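PDB 7AS6: synaptotagmin-1 from Arabidopsis thaliana, which helps keep the plasma membrane intact under freezing and osmotic stress, its C2A domain, described here, probably binding phospholipid with the aid of calcium. Local coordinates for residues 8-13 / 134-139; 28-33 / 80-85; 43-48 / 62-67; 76-81 / 88-93. One frame throughout, in Å; residues are numbered along the deposited sequence.

The four contacts sample the two four-stranded sheets of a C2 beta sandwich and its metal-binding end. Contact 1 joins the two middle strands of one sheet, with core aliphatics on one face and a mixed outer face. Contact 4 is the hairpin at the edge of the other sheet, and contact 2 continues it into the loops, sharing D80, W81 and the cadmium ion; there carboxylates replace hydrocarbon. Contact 2 is buried, whereas contacts 1, 3 and 4 are partly buried, each with a solvent-facing side. Contact 3 bridges the sheets near their edges, relying on phenylalanine rings and lysine methylenes. It touches contact 1 through the V12–F62 backbone pairing and contact 2 through V33–T47.

Contact 1 (8-13 / 134-139); sequences GIVHVK and VELLYK
H11 pairs with L137 at the middle of an antiparallel pairing between strands 8-13 and 134-139, the two inner strands of one sheet of the C2 beta sandwich. Three hydrogen-bonded pairs, I9–K139, H11–L137 and K13–E135, give six backbone bonds; H11 N to L137 O, at 2.7 Å, is almost straight (175°). The same carbonyl O lies beside the first half of the H11 side chain. Its CB stands 4.0 Å from L137 CB, and with CG anti to the carbonyl carbon (chi1 -61°) the ring lies back above its own strand, its CD2 side toward 134-139. CD2 brings the ring edge to L137 O at 3.5 Å, the oxygen in plane; farther out, NE2 is 3.9 Å from K139 CG, on the far side ND1 packs against K63, and a nickel ion lies about 3 Å from the nearest atom of the H11 side chain. V10, V12, L136 and Y138 occupy the other face, which looks into the sandwich: L136 CD2 lies 3.8 Å from V12 CG2, and both residues pack on L74 of the opposing sheet. On the outer face, a water donates to E135 OE2 at 2.7 Å and weakly accepts from K13 NZ.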
loop_
_atom_site.group_PDB
_atom_site.type_symbol
_atom_site.label_atom_id
_atom_site.label_comp_id
_atom_site.label_asym_id
_atom_site.label_seq_id
_atom_site.Cartn_x
_atom_site.Cartn_y
_atom_site.Cartn_z
ATOM N N GLY A 8 4.191 16.163 -10.206
ATOM C CA GLY A 8 4.578 14.989 -10.947
ATOM C C GLY A 8 3.619 13.865 -10.637
ATOM O O GLY A 8 2.530 14.080 -10.106
ATOM N N ILE A 9 4.047 12.657 -10.974
ATOM C CA ILE A 9 3.247 11.460 -10.775
ATOM C C ILE A 9 4.129 10.415 -10.113
ATOM O O ILE A 9 5.266 10.191 -10.540
ATOM C CB ILE A 9 2.674 10.941 -12.104
ATOM C CG1 ILE A 9 1.707 11.971 -12.689
ATOM C CG2 ILE A 9 1.968 9.615 -11.897
ATOM C CD1 ILE A 9 1.298 11.666 -14.105
ATOM N N VAL A 10 3.624 9.795 -9.054
ATOM C CA VAL A 10 4.336 8.718 -8.383
ATOM C C VAL A 10 3.700 7.396 -8.789
ATOM O O VAL A 10 2.472 7.243 -8.746
ATOM C CB VAL A 10 4.350 8.918 -6.859
ATOM C CG1 VAL A 10 2.941 9.041 -6.305
ATOM C CG2 VAL A 10 5.101 7.789 -6.196
ATOM N N HIS A 11 4.530 6.456 -9.229
ATOM C CA HIS A 11 4.092 5.112 -9.578
ATOM C C HIS A 11 4.360 4.218 -8.377
ATOM O O HIS A 11 5.507 4.109 -7.933
ATOM C CB HIS A 11 4.820 4.594 -10.820
ATOM C CG HIS A 11 4.579 5.416 -12.051
ATOM N ND1 HIS A 11 3.663 5.063 -13.019
ATOM C CD2 HIS A 11 5.132 6.581 -12.469
ATOM C CE1 HIS A 11 3.665 5.969 -13.980
ATOM N NE2 HIS A 11 4.543 6.904 -13.667
ATOM N N VAL A 12 3.292 3.625 -7.833
ATOM C CA VAL A 12 3.327 2.804 -6.621
ATOM C C VAL A 12 3.059 1.368 -7.029
ATOM O O VAL A 12 1.994 1.053 -7.575
ATOM C CB VAL A 12 2.284 3.254 -5.586
ATOM C CG1 VAL A 12 2.439 2.438 -4.306
ATOM C CG2 VAL A 12 2.411 4.730 -5.299
ATOM N N LYS A 13 4.011 0.500 -6.780
ATOM C CA LYS A 13 3.824 -0.907 -7.059
ATOM C C LYS A 13 3.654 -1.594 -5.718
ATOM O O LYS A 13 4.488 -1.420 -4.821
ATOM C CB LYS A 13 5.004 -1.492 -7.837
ATOM C CG LYS A 13 4.727 -2.900 -8.382
ATOM C CD LYS A 13 5.957 -3.488 -9.061
ATOM C CE LYS A 13 5.597 -4.236 -10.331
ATOM N NZ LYS A 13 6.838 -4.562 -11.103
ATOM N N VAL A 134 6.798 -2.750 -1.224
ATOM C CA VAL A 134 6.272 -1.850 -2.241
ATOM C C VAL A 134 7.441 -1.173 -2.956
ATOM O O VAL A 134 8.589 -1.225 -2.508
ATOM C CB VAL A 134 5.325 -0.783 -1.650
ATOM C CG1 VAL A 134 4.276 -1.413 -0.735
ATOM C CG2 VAL A 134 6.119 0.245 -0.892
ATOM N N GLU A 135 7.138 -0.525 -4.082
ATOM C CA GLU A 135 8.109 0.271 -4.830
ATOM C C GLU A 135 7.483 1.593 -5.225
ATOM O O GLU A 135 6.278 1.676 -5.474
ATOM C CB GLU A 135 8.572 -0.384 -6.123
ATOM C CG GLU A 135 9.444 -1.598 -5.997
ATOM C CD GLU A 135 9.795 -2.133 -7.372
ATOM O OE1 GLU A 135 9.726 -1.330 -8.342
ATOM O OE2 GLU A 135 10.103 -3.347 -7.486
ATOM N N LEU A 136 8.313 2.615 -5.308
ATOM C CA LEU A 136 7.876 3.918 -5.770
ATOM C C LEU A 136 8.769 4.351 -6.915
ATOM O O LEU A 136 9.987 4.155 -6.870
ATOM C CB LEU A 136 7.928 4.959 -4.654
ATOM C CG LEU A 136 7.206 4.682 -3.341
ATOM C CD1 LEU A 136 7.326 5.903 -2.451
ATOM C CD2 LEU A 136 5.748 4.317 -3.561
ATOM N N LEU A 137 8.158 4.923 -7.949
ATOM C CA LEU A 137 8.887 5.570 -9.035
ATOM C C LEU A 137 8.277 6.949 -9.237
ATOM O O LEU A 137 7.116 7.062 -9.639
ATOM C CB LEU A 137 8.836 4.751 -10.325
ATOM C CG LEU A 137 9.434 5.467 -11.540
ATOM C CD1 LEU A 137 10.914 5.754 -11.320
ATOM C CD2 LEU A 137 9.221 4.665 -12.813
ATOM N N TYR A 138 9.049 7.997 -8.958
ATOM C CA TYR A 138 8.546 9.356 -9.073
ATOM C C TYR A 138 8.952 9.929 -10.424
ATOM O O TYR A 138 10.143 10.009 -10.741
ATOM C CB TYR A 138 9.061 10.232 -7.937
ATOM C CG TYR A 138 8.565 11.650 -8.036
ATOM C CD1 TYR A 138 7.208 11.911 -8.168
ATOM C CD2 TYR A 138 9.445 12.729 -8.001
ATOM C CE1 TYR A 138 6.738 13.199 -8.262
ATOM C CE2 TYR A 138 8.983 14.032 -8.102
ATOM C CZ TYR A 138 7.622 14.255 -8.236
ATOM O OH TYR A 138 7.128 15.536 -8.332
ATOM N N LYS A 139 7.959 10.317 -11.219
ATOM C CA LYS A 139 8.209 10.978 -12.493
ATOM C C LYS A 139 7.746 12.420 -12.371
ATOM O O LYS A 139 6.541 12.699 -12.474
ATOM C CB LYS A 139 7.483 10.267 -13.637
ATOM C CG LYS A 139 7.943 8.835 -13.837
ATOM C CD LYS A 139 9.444 8.758 -14.124
ATOM C CE LYS A 139 9.721 8.659 -15.617
ATOM N NZ LYS A 139 11.167 8.443 -15.910
HETATM O O HOH W 1 9.254 -5.446 -8.939
#

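Contact 2 (28-33 / 80-85); sequences GADPFV and DWEQVG. With CD (cadmium ion), chain B.
D30, D80, W81 and E82 meet around one cadmium ion, in the site that by similarity binds calcium in this C2 domain. Metal coordination dominates. D80 grips the ion with both carboxylate oxygens, its CG anti to the backbone N (chi1 171°), which carries the carboxylate toward the metal, whereas D30 OD2 and E82 OE2 contribute one each, both at 2.4 Å from the cadmium, and W81 adds its backbone O. D24, earlier in the same loop as D30, completes the shell with both carboxylate oxygens. Hydrogen bonds fix the acids: D30 N gives a 2.8 Å bond to D80 OD1, meeting it nearly along its C–O bond, and W81 N donates to D30 O at 2.7 Å, almost straight (172°). Second-shell partners are K52 N on D30 OD1 and K23 NZ on D80 OD2. In the apolar packing, the F32 side chain crosses that of W81 at about a right angle, its CE1 4.0 Å from W81 CB, and D30 CB comes to the edge of the indole, 4.0 Å from CE3. In the fold, 28-33 runs from a loop into strand 31-37, while 80-85 leaves the neighbouring strand 73-80 toward strand 88-96.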
loop_
_atom_site.group_PDB
_atom_site.type_symbol
_atom_site.label_atom_id
_atom_site.label_comp_id
_atom_site.label_asym_id
_atom_site.label_seq_id
_atom_site.Cartn_x
_atom_site.Cartn_y
_atom_site.Cartn_z
ATOM N N GLY A 28 -6.247 -19.183 6.270
ATOM C CA GLY A 28 -5.330 -18.109 6.602
ATOM C C GLY A 28 -5.958 -16.744 6.448
ATOM O O GLY A 28 -6.465 -16.177 7.420
ATOM N N ALA A 29 -5.930 -16.205 5.231
ATOM C CA ALA A 29 -6.509 -14.894 4.975
ATOM C C ALA A 29 -6.720 -14.738 3.481
ATOM O O ALA A 29 -6.231 -15.532 2.677
ATOM C CB ALA A 29 -5.626 -13.771 5.515
ATOM N N ASP A 30 -7.489 -13.720 3.122
ATOM C CA ASP A 30 -7.743 -13.377 1.727
ATOM C C ASP A 30 -7.378 -11.917 1.571
ATOM O O ASP A 30 -8.256 -11.045 1.608
ATOM C CB ASP A 30 -9.202 -13.654 1.356
ATOM C CG ASP A 30 -9.637 -15.064 1.725
ATOM O OD1 ASP A 30 -9.193 -16.043 1.103
ATOM O OD2 ASP A 30 -10.445 -15.230 2.644
ATOM N N PRO A 31 -6.089 -11.603 1.419
ATOM C CA PRO A 31 -5.663 -10.210 1.526
ATOM C C PRO A 31 -5.826 -9.409 0.248
ATOM O O PRO A 31 -5.642 -9.902 -0.872
ATOM C CB PRO A 31 -4.180 -10.320 1.904
ATOM C CG PRO A 31 -3.752 -11.655 1.408
ATOM C CD PRO A 31 -4.952 -12.530 1.600
ATOM N N PHE A 32 -6.177 -8.143 0.456
ATOM C CA PHE A 32 -6.022 -7.082 -0.524
ATOM C C PHE A 32 -5.462 -5.846 0.185
ATOM O O PHE A 32 -5.476 -5.760 1.416
ATOM C CB PHE A 32 -7.357 -6.789 -1.213
ATOM C CG PHE A 32 -8.423 -6.254 -0.300
ATOM C CD1 PHE A 32 -9.199 -7.116 0.477
ATOM C CD2 PHE A 32 -8.687 -4.893 -0.254
ATOM C CE1 PHE A 32 -10.199 -6.617 1.293
ATOM C CE2 PHE A 32 -9.672 -4.391 0.559
ATOM C CZ PHE A 32 -10.444 -5.251 1.325
ATOM N N VAL A 33 -4.945 -4.884 -0.588
ATOM C CA VAL A 33 -4.338 -3.677 -0.022
ATOM C C VAL A 33 -5.116 -2.444 -0.476
ATOM O O VAL A 33 -5.437 -2.311 -1.661
ATOM C CB VAL A 33 -2.850 -3.559 -0.425
ATOM C CG1 VAL A 33 -2.181 -2.378 0.270
ATOM C CG2 VAL A 33 -2.112 -4.854 -0.101
ATOM N N ASP A 80 -8.515 -8.146 5.075
ATOM C CA ASP A 80 -8.976 -9.474 4.711
ATOM C C ASP A 80 -10.326 -9.379 4.025
ATOM O O ASP A 80 -11.267 -8.783 4.565
ATOM C CB ASP A 80 -9.132 -10.365 5.938
ATOM C CG ASP A 80 -9.817 -11.670 5.604
ATOM O OD1 ASP A 80 -9.111 -12.544 5.074
ATOM O OD2 ASP A 80 -11.053 -11.826 5.829
ATOM N N TRP A 81 -10.451 -10.021 2.883
ATOM C CA TRP A 81 -11.752 -10.083 2.227
ATOM C C TRP A 81 -12.622 -11.194 2.802
ATOM O O TRP A 81 -12.146 -12.280 3.121
ATOM C CB TRP A 81 -11.546 -10.305 0.735
ATOM C CG TRP A 81 -12.776 -10.625 -0.070
ATOM C CD1 TRP A 81 -13.595 -9.733 -0.693
ATOM C CD2 TRP A 81 -13.257 -11.926 -0.426
ATOM N NE1 TRP A 81 -14.570 -10.396 -1.396
ATOM C CE2 TRP A 81 -14.374 -11.745 -1.261
ATOM C CE3 TRP A 81 -12.843 -13.226 -0.132
ATOM C CZ2 TRP A 81 -15.091 -12.813 -1.793
ATOM C CZ3 TRP A 81 -13.560 -14.291 -0.656
ATOM C CH2 TRP A 81 -14.675 -14.078 -1.473
ATOM N N GLU A 82 -13.916 -10.922 2.931
ATOM C CA GLU A 82 -14.919 -11.956 3.107
ATOM C C GLU A 82 -16.084 -11.581 2.219
ATOM O O GLU A 82 -16.327 -10.398 1.986
ATOM C CB GLU A 82 -15.404 -12.081 4.565
ATOM C CG GLU A 82 -14.434 -12.791 5.476
ATOM C CD GLU A 82 -14.287 -14.244 5.105
ATOM O OE1 GLU A 82 -15.275 -14.847 4.649
ATOM O OE2 GLU A 82 -13.190 -14.796 5.277
ATOM N N GLN A 83 -16.825 -12.573 1.732
ATOM C CA GLN A 83 -17.984 -12.207 0.924
ATOM C C GLN A 83 -19.048 -11.507 1.765
ATOM O O GLN A 83 -19.624 -10.499 1.333
ATOM C CB GLN A 83 -18.571 -13.422 0.214
ATOM C CG GLN A 83 -19.749 -13.075 -0.734
ATOM C CD GLN A 83 -19.387 -12.150 -1.915
ATOM O OE1 GLN A 83 -18.368 -11.477 -1.913
ATOM N NE2 GLN A 83 -20.253 -12.123 -2.930
ATOM N N VAL A 84 -19.301 -12.002 2.977
ATOM C CA VAL A 84 -20.301 -11.420 3.865
ATOM C C VAL A 84 -19.607 -10.577 4.929
ATOM O O VAL A 84 -18.728 -11.066 5.653
ATOM C CB VAL A 84 -21.161 -12.512 4.512
ATOM C CG1 VAL A 84 -22.272 -11.876 5.291
ATOM C CG2 VAL A 84 -21.724 -13.426 3.433
ATOM N N GLY A 85 -20.014 -9.322 5.040
ATOM C CA GLY A 85 -19.520 -8.438 6.075
ATOM C C GLY A 85 -18.489 -7.460 5.544
ATOM O O GLY A 85 -18.112 -7.468 4.368
HETATM CD CD CD B . -11.125 -13.922 4.585
#

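Contact 3 (43-48 / 62-67); sequences PSKKTT and FKFSVR
The F62 ring presents its edge to K46 and T47: K46 O lies near the ring plane, 3.4 Å from CE1, and T47 CG2 meets the same rim 3.7 Å from CZ, the T47 and F62 side chains crossing at about a right angle. K45 CB approaches more obliquely, 3.8 Å from F62 CD1. The F64 ring receives the next part of that lysine, also at a slant, with K45 CG 3.4 Å from F64 CZ. These rings close one margin of the C2 beta sandwich, where 45-46 and 57-66 are the outermost strands of opposite sheets; F62 and F64 both also pack on I35. The K45 chain, turned at chi2 (-81°), slides past F64 in the opposite direction, its CG and CE running beside F64 CE2 and CZ while the ammonium travels on. At 5.7 Å from the F64 ring centroid, NZ offers at most a weak cation-pi attraction. It finds water instead: a single molecule accepts from K45 NZ at 3.1 Å and from K63 N at 3.2 Å.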
loop_
_atom_site.group_PDB
_atom_site.type_symbol
_atom_site.label_atom_id
_atom_site.label_comp_id
_atom_site.label_asym_id
_atom_site.label_seq_id
_atom_site.Cartn_x
_atom_site.Cartn_y
_atom_site.Cartn_z
ATOM N N PRO A 43 -10.584 8.970 -4.236
ATOM C CA PRO A 43 -10.861 7.789 -3.411
ATOM C C PRO A 43 -9.657 6.860 -3.408
ATOM O O PRO A 43 -8.881 6.817 -4.366
ATOM C CB PRO A 43 -12.066 7.140 -4.101
ATOM C CG PRO A 43 -12.636 8.197 -4.982
ATOM C CD PRO A 43 -11.496 9.072 -5.386
ATOM N N SER A 44 -9.499 6.119 -2.313
ATOM C CA SER A 44 -8.407 5.159 -2.204
ATOM C C SER A 44 -8.450 4.159 -3.362
ATOM O O SER A 44 -9.488 3.952 -3.993
ATOM C CB SER A 44 -8.487 4.435 -0.857
ATOM O OG SER A 44 -9.830 4.146 -0.523
ATOM N N LYS A 45 -7.289 3.589 -3.682
ATOM C CA LYS A 45 -7.161 2.514 -4.654
ATOM C C LYS A 45 -7.011 1.197 -3.920
ATOM O O LYS A 45 -6.613 1.162 -2.754
ATOM C CB LYS A 45 -5.932 2.715 -5.545
ATOM C CG LYS A 45 -5.597 4.148 -5.881
ATOM C CD LYS A 45 -6.457 4.648 -7.013
ATOM C CE LYS A 45 -5.767 5.777 -7.765
ATOM N NZ LYS A 45 -6.132 5.679 -9.203
ATOM N N LYS A 46 -7.265 0.097 -4.620
ATOM C CA LYS A 46 -6.995 -1.176 -3.983
ATOM C C LYS A 46 -6.475 -2.198 -4.979
ATOM O O LYS A 46 -6.749 -2.132 -6.181
ATOM C CB LYS A 46 -8.243 -1.710 -3.235
ATOM C CG LYS A 46 -9.454 -2.021 -4.078
ATOM C CD LYS A 46 -10.597 -2.552 -3.147
ATOM C CE LYS A 46 -11.745 -3.221 -3.928
ATOM N NZ LYS A 46 -12.739 -3.926 -3.027
ATOM N N THR A 47 -5.696 -3.138 -4.454
ATOM C CA THR A 47 -5.279 -4.300 -5.219
ATOM C C THR A 47 -6.395 -5.331 -5.292
ATOM O O THR A 47 -7.433 -5.230 -4.624
ATOM C CB THR A 47 -4.064 -4.981 -4.595
ATOM O OG1 THR A 47 -4.499 -5.705 -3.440
ATOM C CG2 THR A 47 -2.961 -3.948 -4.224
ATOM N N THR A 48 -6.139 -6.372 -6.076
ATOM C CA THR A 48 -7.036 -7.501 -6.111
ATOM C C THR A 48 -6.954 -8.276 -4.803
ATOM O O THR A 48 -6.018 -8.119 -4.009
ATOM C CB THR A 48 -6.706 -8.428 -7.276
ATOM O OG1 THR A 48 -5.338 -8.859 -7.169
ATOM C CG2 THR A 48 -6.909 -7.706 -8.585
ATOM N N PHE A 62 -0.104 1.307 -9.308
ATOM C CA PHE A 62 -1.023 2.429 -9.174
ATOM C C PHE A 62 -0.282 3.743 -9.418
ATOM O O PHE A 62 0.909 3.849 -9.123
ATOM C CB PHE A 62 -1.637 2.439 -7.793
ATOM C CG PHE A 62 -2.236 1.128 -7.406
ATOM C CD1 PHE A 62 -3.529 0.832 -7.757
ATOM C CD2 PHE A 62 -1.486 0.184 -6.727
ATOM C CE1 PHE A 62 -4.091 -0.377 -7.420
ATOM C CE2 PHE A 62 -2.024 -1.017 -6.395
ATOM C CZ PHE A 62 -3.339 -1.307 -6.746
ATOM N N LYS A 63 -0.997 4.752 -9.930
ATOM C CA LYS A 63 -0.448 6.090 -10.149
ATOM C C LYS A 63 -1.217 7.131 -9.339
ATOM O O LYS A 63 -2.454 7.115 -9.309
ATOM C CB LYS A 63 -0.505 6.485 -11.628
ATOM C CG LYS A 63 0.482 5.781 -12.536
ATOM C CD LYS A 63 -0.092 5.631 -13.953
ATOM C CE LYS A 63 -0.884 6.866 -14.379
ATOM N NZ LYS A 63 -1.948 6.532 -15.375
ATOM N N PHE A 64 -0.483 8.044 -8.701
ATOM C CA PHE A 64 -1.052 9.176 -7.976
ATOM C C PHE A 64 -0.431 10.478 -8.466
ATOM O O PHE A 64 0.779 10.537 -8.715
ATOM C CB PHE A 64 -0.810 9.064 -6.478
ATOM C CG PHE A 64 -1.514 7.906 -5.832
ATOM C CD1 PHE A 64 -0.909 6.656 -5.756
ATOM C CD2 PHE A 64 -2.781 8.067 -5.286
ATOM C CE1 PHE A 64 -1.564 5.581 -5.147
ATOM C CE2 PHE A 64 -3.442 6.998 -4.672
ATOM C CZ PHE A 64 -2.831 5.761 -4.604
ATOM N N SER A 65 -1.253 11.524 -8.575
ATOM C CA SER A 65 -0.741 12.869 -8.818
ATOM C C SER A 65 -0.127 13.414 -7.537
ATOM O O SER A 65 -0.726 13.313 -6.460
ATOM C CB SER A 65 -1.855 13.794 -9.304
ATOM O OG SER A 65 -2.262 13.455 -10.615
ATOM N N VAL A 66 1.069 13.981 -7.651
ATOM C CA VAL A 66 1.801 14.504 -6.505
ATOM C C VAL A 66 1.717 16.019 -6.527
ATOM O O VAL A 66 2.048 16.652 -7.539
ATOM C CB VAL A 66 3.269 14.047 -6.515
ATOM C CG1 VAL A 66 3.959 14.484 -5.228
ATOM C CG2 VAL A 66 3.356 12.551 -6.690
ATOM N N ARG A 67 1.281 16.601 -5.405
ATOM C CA ARG A 67 1.181 18.044 -5.251
ATOM C C ARG A 67 2.180 18.624 -4.262
ATOM O O ARG A 67 2.429 19.831 -4.306
ATOM C CB ARG A 67 -0.242 18.438 -4.826
ATOM C CG ARG A 67 -1.244 18.305 -5.961
ATOM C CD ARG A 67 -2.683 18.416 -5.502
ATOM N NE ARG A 67 -3.591 18.283 -6.638
ATOM C CZ ARG A 67 -4.101 17.131 -7.067
ATOM N NH1 ARG A 67 -3.809 15.991 -6.451
ATOM N NH2 ARG A 67 -4.913 17.117 -8.112
HETATM O O HOH W 2 -4.007 3.920 -10.594
#

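Contact 4 (76-81 / 88-93); sequences FSVYDW and EKMGMN. With CD (cadmium ion), chain B.
V78 faces both M90 and G91, and the backbone bonds concentrate here. Its carbonyl O accepts two donors: M90 N at 2.6 Å, and G91 N, longer at 3.3 Å and more bent (144°) but in the carbonyl plane on a lone pair. In return V78 N donates to G91 O at 2.7 Å. Farther down, F76 and N93 exchange a pair of backbone bonds, and the F76 ring turns inward onto V134 and L132 of the other sheet. M90 runs back along the hairpin, its SD 4.0 Å from D80 CB, and packs on A29 as well. The side carrying Y79 and K89 is more open to solvent. There the Y79 ring has K89 CB over one face, 4.2 Å from its centroid, in a CH-pi contact. The K89 chain starts extended (chi1 -171°) and then bends at chi3 (-44°), bringing NZ round to donate to Y79 OH at 3.0 Å; K34 makes a cation-pi contact with the same tyrosine. Toward the metal end, E88 N donates to a water 3.3 Å away, and K23 forms a salt bridge with the exposed E88. With two residues set against one, this is a classic beta bulge, in the edge hairpin whose connection carries ligands of the C2 metal site.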
loop_
_atom_site.group_PDB
_atom_site.type_symbol
_atom_site.label_atom_id
_atom_site.label_comp_id
_atom_site.label_asym_id
_atom_site.label_seq_id
_atom_site.Cartn_x
_atom_site.Cartn_y
_atom_site.Cartn_z
ATOM N N PHE A 76 -0.763 2.563 3.380
ATOM C CA PHE A 76 -1.127 1.235 2.915
ATOM C C PHE A 76 -1.853 0.491 4.027
ATOM O O PHE A 76 -1.414 0.491 5.181
ATOM C CB PHE A 76 0.098 0.438 2.497
ATOM C CG PHE A 76 0.936 1.120 1.451
ATOM C CD1 PHE A 76 0.773 0.811 0.103
ATOM C CD2 PHE A 76 1.870 2.073 1.811
ATOM C CE1 PHE A 76 1.545 1.451 -0.879
ATOM C CE2 PHE A 76 2.647 2.724 0.839
ATOM C CZ PHE A 76 2.482 2.400 -0.508
ATOM N N SER A 77 -2.957 -0.155 3.683
ATOM C CA SER A 77 -3.721 -0.909 4.669
ATOM C C SER A 77 -4.047 -2.267 4.089
ATOM O O SER A 77 -4.628 -2.361 3.003
ATOM C CB SER A 77 -4.982 -0.160 5.062
ATOM O OG SER A 77 -4.628 1.085 5.627
ATOM N N VAL A 78 -3.653 -3.308 4.786
ATOM C CA VAL A 78 -3.952 -4.657 4.353
ATOM C C VAL A 78 -5.235 -5.110 5.042
ATOM O O VAL A 78 -5.354 -5.036 6.271
ATOM C CB VAL A 78 -2.782 -5.601 4.658
ATOM C CG1 VAL A 78 -3.092 -6.984 4.123
ATOM C CG2 VAL A 78 -1.481 -5.047 4.037
ATOM N N TYR A 79 -6.217 -5.519 4.242
ATOM C CA TYR A 79 -7.508 -5.997 4.712
ATOM C C TYR A 79 -7.668 -7.454 4.332
ATOM O O TYR A 79 -7.064 -7.935 3.375
ATOM C CB TYR A 79 -8.673 -5.227 4.080
ATOM C CG TYR A 79 -8.857 -3.828 4.581
ATOM C CD1 TYR A 79 -9.814 -3.547 5.534
ATOM C CD2 TYR A 79 -8.082 -2.786 4.102
ATOM C CE1 TYR A 79 -9.999 -2.269 6.001
ATOM C CE2 TYR A 79 -8.263 -1.493 4.571
ATOM C CZ TYR A 79 -9.231 -1.247 5.518
ATOM O OH TYR A 79 -9.434 0.028 6.004
ATOM N N ASP A 80 -8.515 -8.146 5.075
ATOM C CA ASP A 80 -8.976 -9.474 4.711
ATOM C C ASP A 80 -10.326 -9.379 4.025
ATOM O O ASP A 80 -11.267 -8.783 4.565
ATOM C CB ASP A 80 -9.132 -10.365 5.938
ATOM C CG ASP A 80 -9.817 -11.670 5.604
ATOM O OD1 ASP A 80 -9.111 -12.544 5.074
ATOM O OD2 ASP A 80 -11.053 -11.826 5.829
ATOM N N TRP A 81 -10.451 -10.021 2.883
ATOM C CA TRP A 81 -11.752 -10.083 2.227
ATOM C C TRP A 81 -12.622 -11.194 2.802
ATOM O O TRP A 81 -12.146 -12.280 3.121
ATOM C CB TRP A 81 -11.546 -10.305 0.735
ATOM C CG TRP A 81 -12.776 -10.625 -0.070
ATOM C CD1 TRP A 81 -13.595 -9.733 -0.693
ATOM C CD2 TRP A 81 -13.257 -11.926 -0.426
ATOM N NE1 TRP A 81 -14.570 -10.396 -1.396
ATOM C CE2 TRP A 81 -14.374 -11.745 -1.261
ATOM C CE3 TRP A 81 -12.843 -13.226 -0.132
ATOM C CZ2 TRP A 81 -15.091 -12.813 -1.793
ATOM C CZ3 TRP A 81 -13.560 -14.291 -0.656
ATOM C CH2 TRP A 81 -14.675 -14.078 -1.473
ATOM N N GLU A 88 -12.049 -6.723 7.406
ATOM C CA GLU A 88 -11.372 -6.344 8.633
ATOM C C GLU A 88 -9.927 -6.026 8.316
ATOM O O GLU A 88 -9.254 -6.807 7.634
ATOM C CB GLU A 88 -11.445 -7.460 9.672
ATOM C CG GLU A 88 -12.495 -7.219 10.743
ATOM C CD GLU A 88 -13.613 -8.246 10.717
ATOM O OE1 GLU A 88 -13.374 -9.382 10.243
ATOM O OE2 GLU A 88 -14.734 -7.913 11.169
ATOM N N LYS A 89 -9.457 -4.875 8.797
ATOM C CA LYS A 89 -8.076 -4.476 8.567
ATOM C C LYS A 89 -7.149 -5.453 9.276
ATOM O O LYS A 89 -7.398 -5.835 10.421
ATOM C CB LYS A 89 -7.846 -3.048 9.075
ATOM C CG LYS A 89 -6.498 -2.448 8.696
ATOM C CD LYS A 89 -6.308 -1.038 9.281
ATOM C CE LYS A 89 -7.564 -0.175 9.123
ATOM N NZ LYS A 89 -7.448 0.881 8.077
ATOM N N MET A 90 -6.098 -5.887 8.586
ATOM C CA MET A 90 -5.117 -6.758 9.208
ATOM C C MET A 90 -3.887 -6.006 9.662
ATOM O O MET A 90 -3.197 -6.471 10.571
ATOM C CB MET A 90 -4.695 -7.870 8.249
ATOM C CG MET A 90 -5.858 -8.735 7.747
ATOM S SD MET A 90 -5.217 -9.965 6.583
ATOM C CE MET A 90 -4.318 -11.004 7.729
ATOM N N GLY A 91 -3.621 -4.853 9.070
ATOM C CA GLY A 91 -2.445 -4.079 9.412
ATOM C C GLY A 91 -2.254 -2.947 8.427
ATOM O O GLY A 91 -2.898 -2.878 7.372
ATOM N N MET A 92 -1.334 -2.058 8.774
ATOM C CA MET A 92 -1.151 -0.871 7.957
ATOM C C MET A 92 0.198 -0.241 8.270
ATOM O O MET A 92 0.846 -0.567 9.270
ATOM C CB MET A 92 -2.279 0.116 8.206
ATOM C CG MET A 92 -2.359 0.468 9.655
ATOM S SD MET A 92 -2.315 2.240 9.770
ATOM C CE MET A 92 -4.006 2.567 9.262
ATOM N N ASN A 93 0.613 0.662 7.387
ATOM C CA ASN A 93 1.760 1.522 7.641
ATOM C C ASN A 93 1.748 2.684 6.659
ATOM O O ASN A 93 0.906 2.777 5.760
ATOM C CB ASN A 93 3.089 0.774 7.553
ATOM C CG ASN A 93 4.078 1.267 8.581
ATOM O OD1 ASN A 93 4.015 2.422 9.006
ATOM N ND2 ASN A 93 4.973 0.391 9.016
HETATM CD CD CD B . -11.125 -13.922 4.585
HETATM O O HOH W 3 -12.566 -9.937 7.154
#